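Local coordinates for protein probable eukaryotic D-amino acid tRNA deacylase, LMAJ005534AAA (Leishmania major, PDB 1TC5) that may hydrolyse D-tyrosyl-tRNA(Tyr) to D-tyrosine and free tRNA(Tyr), as a homodimeric and highly divergent member of the DTD family of D-aminoacyl-tRNA deacylases, at residues K105-R109 with S110-H114. Sequence-based numbering, arbitrary orientation.
Sequences KVKGR and SVQFH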
loop_
_atom_site.group_PDB
_atom_site.type_symbol
_atom_site.label_atom_id
_atom_site.label_comp_id
_atom_site.label_asym_id
_atom_site.label_seq_id
_atom_site.Cartn_x
_atom_site.Cartn_y
_atom_site.Cartn_z
ATOM N N LYS A 105 3.486 11.765 10.431
ATOM C CA LYS A 105 4.748 12.359 10.042
ATOM C C LYS A 105 5.841 12.041 11.063
ATOM O O LYS A 105 5.577 11.932 12.256
ATOM C CB LYS A 105 4.615 13.884 9.880
ATOM C CG LYS A 105 3.663 14.351 8.785
ATOM C CD LYS A 105 3.416 15.846 8.961
ATOM C CE LYS A 105 3.299 16.615 7.670
ATOM N NZ LYS A 105 3.610 18.065 7.948
ATOM N N VAL A 106 7.062 11.903 10.571
ATOM C CA VAL A 106 8.247 11.729 11.405
ATOM C C VAL A 106 8.489 12.947 12.303
ATOM O O VAL A 106 8.460 14.078 11.837
ATOM C CB VAL A 106 9.477 11.488 10.513
ATOM C CG1 VAL A 106 10.801 11.566 11.348
ATOM C CG2 VAL A 106 9.332 10.155 9.795
ATOM N N LYS A 107 8.699 12.676 13.592
ATOM C CA LYS A 107 9.069 13.659 14.598
ATOM C C LYS A 107 10.214 13.046 15.400
ATOM O O LYS A 107 9.985 12.155 16.231
ATOM C CB LYS A 107 7.864 13.948 15.498
ATOM C CG LYS A 107 8.167 14.628 16.853
ATOM C CD LYS A 107 6.879 15.128 17.512
ATOM C CE LYS A 107 6.737 14.657 18.944
ATOM N NZ LYS A 107 7.510 15.510 19.866
ATOM N N GLY A 108 11.434 13.509 15.131
ATOM C CA GLY A 108 12.627 12.933 15.730
ATOM C C GLY A 108 12.722 11.481 15.313
ATOM O O GLY A 108 12.823 11.189 14.124
ATOM N N ARG A 109 12.630 10.581 16.290
ATOM C CA ARG A 109 12.663 9.136 16.041
ATOM C C ARG A 109 11.315 8.476 16.338
ATOM O O ARG A 109 11.220 7.296 16.626
ATOM C CB ARG A 109 13.801 8.524 16.839
ATOM C CG ARG A 109 15.156 8.873 16.203
ATOM C CD ARG A 109 16.375 8.616 17.074
ATOM N NE ARG A 109 16.090 8.726 18.510
ATOM C CZ ARG A 109 16.463 9.732 19.313
ATOM N NH1 ARG A 109 17.164 10.779 18.855
ATOM N NH2 ARG A 109 16.133 9.679 20.606
ATOM N N SER A 110 10.263 9.257 16.245
ATOM C CA SER A 110 8.922 8.756 16.459
ATOM C C SER A 110 8.009 9.285 15.356
ATOM O O SER A 110 8.458 9.936 14.421
ATOM C CB SER A 110 8.442 9.171 17.856
ATOM O OG SER A 110 8.037 10.520 17.888
ATOM N N VAL A 111 6.729 8.957 15.454
ATOM C CA VAL A 111 5.723 9.430 14.511
ATOM C C VAL A 111 4.652 10.208 15.268
ATOM O O VAL A 111 4.179 9.776 16.317
ATOM C CB VAL A 111 5.006 8.256 13.736
ATOM C CG1 VAL A 111 3.969 8.807 12.804
ATOM C CG2 VAL A 111 6.017 7.401 12.984
ATOM N N GLN A 112 4.267 11.355 14.714
ATOM C CA GLN A 112 3.179 12.151 15.257
ATOM C C GLN A 112 2.004 12.137 14.293
ATOM O O GLN A 112 2.168 12.131 13.071
ATOM C CB GLN A 112 3.576 13.601 15.540
ATOM C CG GLN A 112 4.215 14.369 14.333
ATOM C CD GLN A 112 3.249 15.181 13.453
ATOM O OE1 GLN A 112 2.024 15.037 13.527
ATOM N NE2 GLN A 112 3.818 16.042 12.613
ATOM N N PHE A 113 0.814 12.158 14.869
ATOM C CA PHE A 113 -0.434 12.024 14.135
ATOM C C PHE A 113 -1.327 13.273 14.259
ATOM O O PHE A 113 -2.560 13.208 14.137
ATOM C CB PHE A 113 -1.173 10.784 14.636
ATOM C CG PHE A 113 -0.480 9.470 14.267
ATOM C CD1 PHE A 113 -0.409 9.051 12.920
ATOM C CD2 PHE A 113 0.070 8.660 15.256
ATOM C CE1 PHE A 113 0.196 7.854 12.577
ATOM C CE2 PHE A 113 0.709 7.425 14.923
ATOM C CZ PHE A 113 0.780 7.031 13.587
ATOM N N HIS A 114 -0.700 14.421 14.439
ATOM C CA HIS A 114 -1.419 15.676 14.679
ATOM C C HIS A 114 -2.317 16.113 13.499
ATOM O O HIS A 114 -3.288 16.838 13.700
ATOM C CB HIS A 114 -0.419 16.778 15.061
ATOM C CG HIS A 114 0.437 16.441 16.272
ATOM N ND1 HIS A 114 -0.072 15.851 17.415
ATOM C CD2 HIS A 114 1.761 16.635 16.516
ATOM C CE1 HIS A 114 0.898 15.692 18.302
ATOM N NE2 HIS A 114 2.020 16.164 17.784
HETATM O O HOH W 1 6.494 16.119 12.570
#
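Lys105 and Gln112 form one antiparallel hydrogen-bonded pair and Lys107 and Ser110 the next, with the non-hydrogen-bonded pair Val106-Val111 between them. In the first pair Lys105 N reaches Gln112 O at 3.0 Å, and Gln112 N returns a nearly straight bond of 2.8 Å to Lys105 O. The strands 105-107 and 110-112 are strongly twisted, their directions 127° apart. A type II' turn from Lys107 to Ser110 joins them, Gly108 taking its second position with positive phi. Lys107 N bonds Ser110 O, while Lys107 O accepts twice from one residue: Ser110 N approaches from above the carbonyl plane, and Ser110 OG lies in that plane at 3.0 Å. The serine hydroxyl stands between its own backbone N and carbonyl carbon (chi1 78°), which brings it back over the turn to Lys107 O. Lys105, Lys107, Ser110 and Gln112 share one face. Here the side chains of Lys105 and Gln112 run side by side, Gln112 NE2 lying 3.6 Å from Lys105 CB, whereas the Lys107 chain crosses Gln112 at about a right angle, with Lys107 CB 3.9 Å from Gln112 CG. Both ends of the Gln112 amide are engaged: OE1 accepts from His114 N at 2.9 Å, and NE2 donates to a water that in turn donates to Val106 O, fixing the amide's rotation. On the face of Val106 and Val111, Val111 CG1 sits 3.7 Å above the ring plane of Phe113, which follows the strand, offset toward its rim. This face meets the second subunit, whose Phe192 packs on Val106 and Lys69 on Val111; Arg109 also makes backbone hydrogen bonds to that subunit. The whole is a tight two-residue (2:2) beta hairpin closed by a type II' turn, projecting from the body of its own chain as an arm of the homodimer interface.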